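Side-chain contacts in 3-ketosteroid-delta4-5alpha-dehydrogenase (Rhodococcus jostii, PDB 4AT2), which catalyses, with FAD, the introduction of the delta4 double bond into 3-keto-5alpha-steroids, a step of bacterial steroid catabolism: residues 105-110 / 182-187; 134-139 / 144-149. One frame throughout, in Å; residues are numbered along the deposited sequence.

Both contacts are buried, and both lie in the FAD-binding domain. Contact 1 joins helix 105-115 to the stretch entering strand 185-186; contact 2, nested along the chain inside the loop that contact 1 closes, joins helix 132-141 to the loop following it. Their centres are 14 Å apart, with contact 2 farther from the chain centre. Contact 1 packs a methionine and an asparagine round an arginine whose charge is met by Asp-103, outside both segments; contact 2 combines a backbone hydrogen bond with aromatic and aliphatic packing, and a water links Tyr-136 to the exposed Glu-148. They meet where His-186 CD2 packs 3.6 Å from Tyr-136 CE1 and His-186 CB lies 3.9 Å from Phe-146 CE2.

Contact 1. Residues 105-110 / 182-187; sequences PENMKT and APRGHV
Arg-184 stretches its side chain to helix 105-115 and lays its guanidinium against Met-108 and Asn-107. Its chain is extended from CG to NE (chi3 -172°), which carries the charged end across to the helix. Met-108 covers one face: its CA stands 3.4 Å above the guanidinium plane, offset toward the rim, while CG lies 3.5 Å from Arg-184 NE and SD follows Arg-184 CD at 4.0 Å. Over the opposite face, near the centre, sits Ala-182 O, 3.8 Å above the plane. Asn-107 comes in at the edge, its amide turned 64° from the guanidinium. There Asn-107 ND2 and Arg-184 NH2 are 3.3 Å apart, but both are donors, so this is a meeting without a bond. Both residues lean on one carboxylate: Asp-103 OD2 takes the salt bridge from Arg-184 NE and OD1 a hydrogen bond from Asn-107 ND2, which also donates to Ala-180 O; this probably helps to hold the two donors side by side. Arg-184 NH1 is bonded to Tyr-88 OH. One step further out, His-186 ND1 donates to Arg-184 O (3.0 Å), its ring edge-on to an oxygen that it approaches from above the carbonyl plane. A buried arginine, paired with an aspartate just before helix 105-115, thus joins the start of that helix to the loop leading into strand 185-186, the middle strand of a small antiparallel sheet in the FAD-binding domain.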
ATOM      1  N   PRO A 105      -9.446  28.160   1.327  1.00 11.48           N
ATOM      2  CA  PRO A 105      -9.690  26.817   0.808  1.00 11.62           C
ATOM      3  C   PRO A 105      -8.638  26.360  -0.197  1.00 11.90           C
ATOM      4  O   PRO A 105      -8.273  25.181  -0.184  1.00 11.68           O
ATOM      5  CB  PRO A 105     -11.071  26.931   0.172  1.00 11.89           C
ATOM      6  CG  PRO A 105     -11.746  27.977   1.004  1.00 12.07           C
ATOM      7  CD  PRO A 105     -10.665  28.993   1.265  1.00 11.85           C
ATOM      8  N   GLU A 106      -8.134  27.270  -1.034  1.00 12.75           N
ATOM      9  CA  GLU A 106      -7.108  26.882  -2.002  1.00 13.37           C
ATOM     10  C   GLU A 106      -5.797  26.503  -1.322  1.00 12.27           C
ATOM     11  O   GLU A 106      -5.147  25.530  -1.716  1.00 11.68           O
ATOM     12  CB  GLU A 106      -6.869  27.964  -3.065  1.00 16.08           C
ATOM     13  CG  GLU A 106      -5.992  27.496  -4.234  1.00 19.31           C
ATOM     14  CD  GLU A 106      -6.410  26.146  -4.827  1.00 22.19           C
ATOM     15  OE1 GLU A 106      -7.605  25.949  -5.178  1.00 24.89           O
ATOM     16  OE2 GLU A 106      -5.531  25.256  -4.926  1.00 25.48           O
ATOM     17  N   ASN A 107      -5.413  27.276  -0.308  1.00 11.32           N
ATOM     18  CA  ASN A 107      -4.187  26.993   0.434  1.00 10.54           C
ATOM     19  C   ASN A 107      -4.296  25.669   1.198  1.00  9.91           C
ATOM     20  O   ASN A 107      -3.370  24.850   1.199  1.00  9.52           O
ATOM     21  CB  ASN A 107      -3.872  28.146   1.382  1.00 10.68           C
ATOM     22  CG  ASN A 107      -2.498  28.020   1.994  1.00 10.46           C
ATOM     23  OD1 ASN A 107      -1.499  27.867   1.280  1.00 10.47           O
ATOM     24  ND2 ASN A 107      -2.437  28.060   3.323  1.00 10.14           N
ATOM     25  N   MET A 108      -5.447  25.463   1.827  1.00  9.56           N
ATOM     26  CA  MET A 108      -5.717  24.218   2.528  1.00  9.29           C
ATOM     27  C   MET A 108      -5.651  23.024   1.572  1.00  9.35           C
ATOM     28  O   MET A 108      -5.044  22.001   1.898  1.00  9.08           O
ATOM     29  CB  MET A 108      -7.079  24.306   3.204  1.00  9.18           C
ATOM     30  CG  MET A 108      -7.402  23.141   4.107  1.00  8.87           C
ATOM     31  SD  MET A 108      -8.980  23.497   4.891  1.00  8.94           S
ATOM     32  CE  MET A 108      -9.331  21.898   5.603  1.00  8.58           C
ATOM     33  N   LYS A 109      -6.268  23.165   0.401  1.00  9.74           N
ATOM     34  CA  LYS A 109      -6.276  22.088  -0.599  1.00  9.92           C
ATOM     35  C   LYS A 109      -4.846  21.765  -1.060  1.00  9.68           C
ATOM     36  O   LYS A 109      -4.463  20.596  -1.164  1.00  9.63           O
ATOM     37  CB  LYS A 109      -7.165  22.464  -1.805  1.00 10.64           C
ATOM     38  CG  LYS A 109      -7.087  21.446  -2.945  1.00 11.19           C
ATOM     39  CD  LYS A 109      -7.815  21.895  -4.206  1.00 12.38           C
ATOM     40  CE  LYS A 109      -7.407  21.023  -5.390  1.00 12.52           C
ATOM     41  NZ  LYS A 109      -8.329  21.190  -6.551  1.00 13.29           N
ATOM     42  N   THR A 110      -4.050  22.804  -1.307  1.00  9.58           N
ATOM     43  CA  THR A 110      -2.674  22.624  -1.770  1.00  9.28           C
ATOM     44  C   THR A 110      -1.882  21.825  -0.747  1.00  9.04           C
ATOM     45  O   THR A 110      -1.167  20.873  -1.096  1.00  9.04           O
ATOM     46  CB  THR A 110      -2.017  23.980  -2.070  1.00  9.64           C
ATOM     47  OG1 THR A 110      -2.758  24.620  -3.120  1.00 10.00           O
ATOM     48  CG2 THR A 110      -0.552  23.795  -2.528  1.00  9.63           C
ATOM     49  N   ALA A 182      -0.497  27.182   7.902  1.00  8.50           N
ATOM     50  CA  ALA A 182      -1.642  27.626   8.679  1.00  8.38           C
ATOM     51  C   ALA A 182      -2.029  26.447   9.557  1.00  8.20           C
ATOM     52  O   ALA A 182      -2.099  25.315   9.079  1.00  8.10           O
ATOM     53  CB  ALA A 182      -2.809  28.013   7.772  1.00  8.61           C
ATOM     54  N   PRO A 183      -2.260  26.701  10.848  1.00  8.18           N
ATOM     55  CA  PRO A 183      -2.678  25.637  11.750  1.00  8.03           C
ATOM     56  C   PRO A 183      -4.134  25.303  11.499  1.00  8.02           C
ATOM     57  O   PRO A 183      -4.956  26.214  11.341  1.00  8.22           O
ATOM     58  CB  PRO A 183      -2.465  26.259  13.136  1.00  8.19           C
ATOM     59  CG  PRO A 183      -2.661  27.729  12.912  1.00  8.46           C
ATOM     60  CD  PRO A 183      -2.086  27.995  11.539  1.00  8.44           C
ATOM     61  N   ARG A 184      -4.446  24.007  11.477  1.00  7.90           N
ATOM     62  CA  ARG A 184      -5.795  23.553  11.160  1.00  7.89           C
ATOM     63  C   ARG A 184      -6.316  22.553  12.186  1.00  7.93           C
ATOM     64  O   ARG A 184      -7.420  22.050  12.050  1.00  7.91           O
ATOM     65  CB  ARG A 184      -5.821  22.959   9.746  1.00  7.65           C
ATOM     66  CG  ARG A 184      -5.473  24.011   8.691  1.00  7.71           C
ATOM     67  CD  ARG A 184      -5.724  23.555   7.264  1.00  7.60           C
ATOM     68  NE  ARG A 184      -5.175  24.568   6.361  1.00  7.76           N
ATOM     69  CZ  ARG A 184      -3.983  24.483   5.777  1.00  7.63           C
ATOM     70  NH1 ARG A 184      -3.215  23.403   5.940  1.00  7.27           N
ATOM     71  NH2 ARG A 184      -3.561  25.485   5.013  1.00  7.68           N
ATOM     72  N   GLY A 185      -5.524  22.265  13.217  1.00  8.10           N
ATOM     73  CA  GLY A 185      -6.007  21.388  14.285  1.00  8.20           C
ATOM     74  C   GLY A 185      -6.928  22.155  15.227  1.00  8.65           C
ATOM     75  O   GLY A 185      -6.449  22.867  16.117  1.00  8.82           O
ATOM     76  N   HIS A 186      -8.242  22.018  15.026  1.00  8.78           N
ATOM     77  CA  HIS A 186      -9.251  22.664  15.887  1.00  9.36           C
ATOM     78  C   HIS A 186      -9.663  21.704  16.962  1.00  9.72           C
ATOM     79  O   HIS A 186     -10.072  20.591  16.661  1.00  9.80           O
ATOM     80  CB  HIS A 186     -10.466  23.084  15.066  1.00  9.31           C
ATOM     81  CG  HIS A 186     -10.197  24.228  14.115  1.00  9.22           C
ATOM     82  ND1 HIS A 186      -9.311  24.143  13.093  1.00  9.05           N
ATOM     83  CD2 HIS A 186     -10.749  25.499  14.054  1.00  9.55           C
ATOM     84  CE1 HIS A 186      -9.312  25.309  12.419  1.00  9.20           C
ATOM     85  NE2 HIS A 186     -10.194  26.136  13.012  1.00  9.47           N
ATOM     86  N   VAL A 187      -9.560  22.115  18.223  1.00 10.40           N
ATOM     87  CA  VAL A 187      -9.731  21.171  19.342  1.00 11.13           C
ATOM     88  C   VAL A 187     -10.816  21.688  20.276  1.00 11.82           C
ATOM     89  O   VAL A 187     -10.706  22.800  20.781  1.00 11.99           O
ATOM     90  CB  VAL A 187      -8.403  20.980  20.119  1.00 11.22           C
ATOM     91  CG1 VAL A 187      -8.536  19.904  21.201  1.00 11.85           C
ATOM     92  CG2 VAL A 187      -7.279  20.617  19.152  1.00 11.26           C
TER

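Contact 2. Residues 134-139 / 144-149; sequences EHYNWL and VPFKES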
ATOM      1  N   GLU A 134     -17.850  26.587   6.765  1.00 11.77           N
ATOM      2  CA  GLU A 134     -19.262  26.290   7.042  1.00 12.21           C
ATOM      3  C   GLU A 134     -19.375  25.156   8.058  1.00 11.98           C
ATOM      4  O   GLU A 134     -20.216  25.200   8.966  1.00 12.10           O
ATOM      5  CB  GLU A 134     -20.022  25.939   5.750  1.00 13.02           C
ATOM      6  CG  GLU A 134     -21.546  25.788   5.915  1.00 14.03           C
ATOM      7  CD  GLU A 134     -21.982  24.447   6.498  1.00 14.52           C
ATOM      8  OE1 GLU A 134     -21.174  23.495   6.486  1.00 15.00           O
ATOM      9  OE2 GLU A 134     -23.140  24.334   6.973  1.00 15.52           O
ATOM     10  N   HIS A 135     -18.510  24.153   7.917  1.00 11.24           N
ATOM     11  CA  HIS A 135     -18.553  23.000   8.806  1.00 11.10           C
ATOM     12  C   HIS A 135     -18.130  23.349  10.217  1.00 11.04           C
ATOM     13  O   HIS A 135     -18.755  22.891  11.178  1.00 11.25           O
ATOM     14  CB  HIS A 135     -17.747  21.850   8.219  1.00 10.76           C
ATOM     15  CG  HIS A 135     -17.869  20.564   8.991  1.00 10.50           C
ATOM     16  ND1 HIS A 135     -19.055  19.966   9.225  1.00 10.56           N
ATOM     17  CD2 HIS A 135     -16.900  19.763   9.579  1.00 10.52           C
ATOM     18  CE1 HIS A 135     -18.855  18.843   9.946  1.00 10.45           C
ATOM     19  NE2 HIS A 135     -17.532  18.720  10.160  1.00 10.35           N
ATOM     20  N   TYR A 136     -17.106  24.193  10.358  1.00 10.98           N
ATOM     21  CA  TYR A 136     -16.701  24.676  11.685  1.00 11.10           C
ATOM     22  C   TYR A 136     -17.894  25.369  12.345  1.00 11.33           C
ATOM     23  O   TYR A 136     -18.204  25.110  13.498  1.00 11.29           O
ATOM     24  CB  TYR A 136     -15.524  25.657  11.596  1.00 11.05           C
ATOM     25  CG  TYR A 136     -15.185  26.285  12.939  1.00 11.25           C
ATOM     26  CD1 TYR A 136     -14.391  25.611  13.865  1.00 11.14           C
ATOM     27  CD2 TYR A 136     -15.693  27.539  13.288  1.00 11.56           C
ATOM     28  CE1 TYR A 136     -14.095  26.173  15.106  1.00 11.37           C
ATOM     29  CE2 TYR A 136     -15.408  28.109  14.526  1.00 11.78           C
ATOM     30  CZ  TYR A 136     -14.601  27.429  15.426  1.00 11.85           C
ATOM     31  OH  TYR A 136     -14.315  27.994  16.656  1.00 12.16           O
ATOM     32  N   ASN A 137     -18.531  26.267  11.600  1.00 11.59           N
ATOM     33  CA  ASN A 137     -19.682  27.012  12.092  1.00 12.25           C
ATOM     34  C   ASN A 137     -20.857  26.107  12.464  1.00 12.22           C
ATOM     35  O   ASN A 137     -21.554  26.349  13.443  1.00 12.57           O
ATOM     36  CB  ASN A 137     -20.098  28.065  11.060  1.00 12.73           C
ATOM     37  CG  ASN A 137     -19.066  29.166  10.914  1.00 13.15           C
ATOM     38  OD1 ASN A 137     -18.290  29.424  11.840  1.00 13.84           O
ATOM     39  ND2 ASN A 137     -19.037  29.815   9.749  1.00 13.23           N
ATOM     40  N   TRP A 138     -21.045  25.057  11.675  1.00 12.11           N
ATOM     41  CA  TRP A 138     -22.066  24.050  11.923  1.00 12.15           C
ATOM     42  C   TRP A 138     -21.824  23.343  13.236  1.00 12.05           C
ATOM     43  O   TRP A 138     -22.754  23.161  14.029  1.00 12.13           O
ATOM     44  CB  TRP A 138     -22.081  23.077  10.750  1.00 12.27           C
ATOM     45  CG  TRP A 138     -23.198  22.069  10.778  1.00 12.47           C
ATOM     46  CD1 TRP A 138     -24.451  22.168  10.174  1.00 12.86           C
ATOM     47  CD2 TRP A 138     -23.183  20.767  11.428  1.00 12.43           C
ATOM     48  NE1 TRP A 138     -25.188  21.039  10.403  1.00 12.92           N
ATOM     49  CE2 TRP A 138     -24.489  20.161  11.156  1.00 12.64           C
ATOM     50  CE3 TRP A 138     -22.251  20.061  12.184  1.00 12.40           C
ATOM     51  CZ2 TRP A 138     -24.820  18.897  11.625  1.00 12.78           C
ATOM     52  CZ3 TRP A 138     -22.603  18.786  12.661  1.00 12.68           C
ATOM     53  CH2 TRP A 138     -23.855  18.225  12.380  1.00 12.61           C
ATOM     54  N   LEU A 139     -20.573  22.979  13.507  1.00 11.56           N
ATOM     55  CA  LEU A 139     -20.217  22.343  14.782  1.00 11.75           C
ATOM     56  C   LEU A 139     -20.459  23.275  15.965  1.00 12.21           C
ATOM     57  O   LEU A 139     -21.025  22.866  16.992  1.00 12.45           O
ATOM     58  CB  LEU A 139     -18.751  21.890  14.775  1.00 11.35           C
ATOM     59  CG  LEU A 139     -18.450  20.786  13.767  1.00 11.02           C
ATOM     60  CD1 LEU A 139     -16.925  20.621  13.592  1.00 10.70           C
ATOM     61  CD2 LEU A 139     -19.107  19.471  14.189  1.00 11.12           C
ATOM     62  N   VAL A 144     -20.612  22.628  20.050  1.00 14.18           N
ATOM     63  CA  VAL A 144     -19.215  22.249  20.265  1.00 13.82           C
ATOM     64  C   VAL A 144     -18.436  23.517  20.602  1.00 14.09           C
ATOM     65  O   VAL A 144     -18.410  24.446  19.789  1.00 14.24           O
ATOM     66  CB  VAL A 144     -18.587  21.584  19.014  1.00 13.15           C
ATOM     67  CG1 VAL A 144     -17.134  21.188  19.285  1.00 13.01           C
ATOM     68  CG2 VAL A 144     -19.392  20.355  18.597  1.00 13.05           C
ATOM     69  N   PRO A 145     -17.801  23.566  21.795  1.00 14.30           N
ATOM     70  CA  PRO A 145     -17.098  24.782  22.197  1.00 14.57           C
ATOM     71  C   PRO A 145     -15.624  24.781  21.772  1.00 14.40           C
ATOM     72  O   PRO A 145     -14.980  23.734  21.783  1.00 14.34           O
ATOM     73  CB  PRO A 145     -17.204  24.731  23.727  1.00 14.98           C
ATOM     74  CG  PRO A 145     -17.155  23.267  24.047  1.00 14.71           C
ATOM     75  CD  PRO A 145     -17.748  22.536  22.852  1.00 14.67           C
ATOM     76  N   PHE A 146     -15.107  25.939  21.383  1.00 14.40           N
ATOM     77  CA  PHE A 146     -13.684  26.075  21.064  1.00 14.50           C
ATOM     78  C   PHE A 146     -13.130  27.311  21.757  1.00 15.14           C
ATOM     79  O   PHE A 146     -13.733  28.394  21.700  1.00 15.77           O
ATOM     80  CB  PHE A 146     -13.430  26.200  19.555  1.00 13.92           C
ATOM     81  CG  PHE A 146     -13.862  25.006  18.748  1.00 13.50           C
ATOM     82  CD1 PHE A 146     -15.155  24.930  18.240  1.00 13.55           C
ATOM     83  CD2 PHE A 146     -12.965  23.982  18.449  1.00 13.01           C
ATOM     84  CE1 PHE A 146     -15.562  23.839  17.476  1.00 13.42           C
ATOM     85  CE2 PHE A 146     -13.364  22.892  17.681  1.00 12.90           C
ATOM     86  CZ  PHE A 146     -14.665  22.821  17.190  1.00 13.10           C
ATOM     87  N   LYS A 147     -11.986  27.154  22.411  1.00 15.59           N
ATOM     88  CA  LYS A 147     -11.310  28.298  23.001  1.00 16.52           C
ATOM     89  C   LYS A 147     -10.522  29.012  21.915  1.00 16.34           C
ATOM     90  O   LYS A 147      -9.775  28.375  21.172  1.00 15.78           O
ATOM     91  CB  LYS A 147     -10.367  27.855  24.107  1.00 17.16           C
ATOM     92  CG  LYS A 147      -9.825  29.020  24.911  1.00 18.31           C
ATOM     93  CD  LYS A 147      -8.980  28.503  26.053  1.00 19.46           C
ATOM     94  CE  LYS A 147      -8.302  29.648  26.786  1.00 21.49           C
ATOM     95  NZ  LYS A 147      -7.680  29.124  28.033  1.00 22.53           N
ATOM     96  N   GLU A 148     -10.679  30.331  21.823  1.00 16.88           N
ATOM     97  CA  GLU A 148     -10.024  31.093  20.760  1.00 17.18           C
ATOM     98  C   GLU A 148      -8.584  31.428  21.173  1.00 16.51           C
ATOM     99  O   GLU A 148      -8.237  32.577  21.444  1.00 17.02           O
ATOM    100  CB  GLU A 148     -10.878  32.315  20.346  1.00 18.50           C
ATOM    101  CG  GLU A 148     -12.226  31.875  19.772  1.00 19.96           C
ATOM    102  CD  GLU A 148     -13.012  32.963  19.042  1.00 21.17           C
ATOM    103  OE1 GLU A 148     -13.043  34.112  19.524  1.00 20.88           O
ATOM    104  OE2 GLU A 148     -13.621  32.639  17.983  1.00 22.24           O
ATOM    105  N   SER A 149      -7.761  30.383  21.252  1.00 15.34           N
ATOM    106  CA  SER A 149      -6.352  30.504  21.613  1.00 14.89           C
ATOM    107  C   SER A 149      -5.569  29.397  20.923  1.00 13.54           C
ATOM    108  O   SER A 149      -6.109  28.308  20.636  1.00 12.82           O
ATOM    109  CB  SER A 149      -6.159  30.416  23.125  1.00 15.75           C
ATOM    110  OG  SER A 149      -6.709  29.213  23.611  1.00 17.46           O
TER
HETATM  111  O   HOH W   1     -15.159  30.436  17.256  1.00 18.76           O
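Val-144 N donates to Leu-139 O (3.1 Å, 160° at the hydrogen), a bond spanning five residues at the C-terminal end of helix 132-141, reaching the oxygen from a direction tilted out of its carbonyl plane. The 6→1 bond and the apolar Leu-139/Val-144 pair, CB to CG2 at 4.2 Å, resemble a Schellman helix end. Both side chains also touch Leu-204 of helix 202-214. Two residues on, Phe-146 folds back toward the helix, with CG beside its backbone N and anti to the carbonyl carbon (chi1 -62°). This presents one face of its ring to Tyr-136 CE1. The two side chains run past each other in opposite directions, and the rings, 4.8 Å apart at their centroids, are inclined at 40°, an oblique pairing. Tyr-136 CE1 stands 3.5 Å above the Phe-146 ring, toward its rim, and Tyr-136 OH touches Phe-146 CB at 3.5 Å. An alanine in place of Phe-146 takes away the ring face under Tyr-136 CE1, and the phenol would probably be left freer to turn. Glu-148, at the centre of an inverse gamma turn, is linked to Tyr-136 OH through a water. That water lies in the plane of the Tyr-136 ring, 2.7 Å from Tyr-136 OH, and donates to Glu-148 OE2 at 2.8 Å.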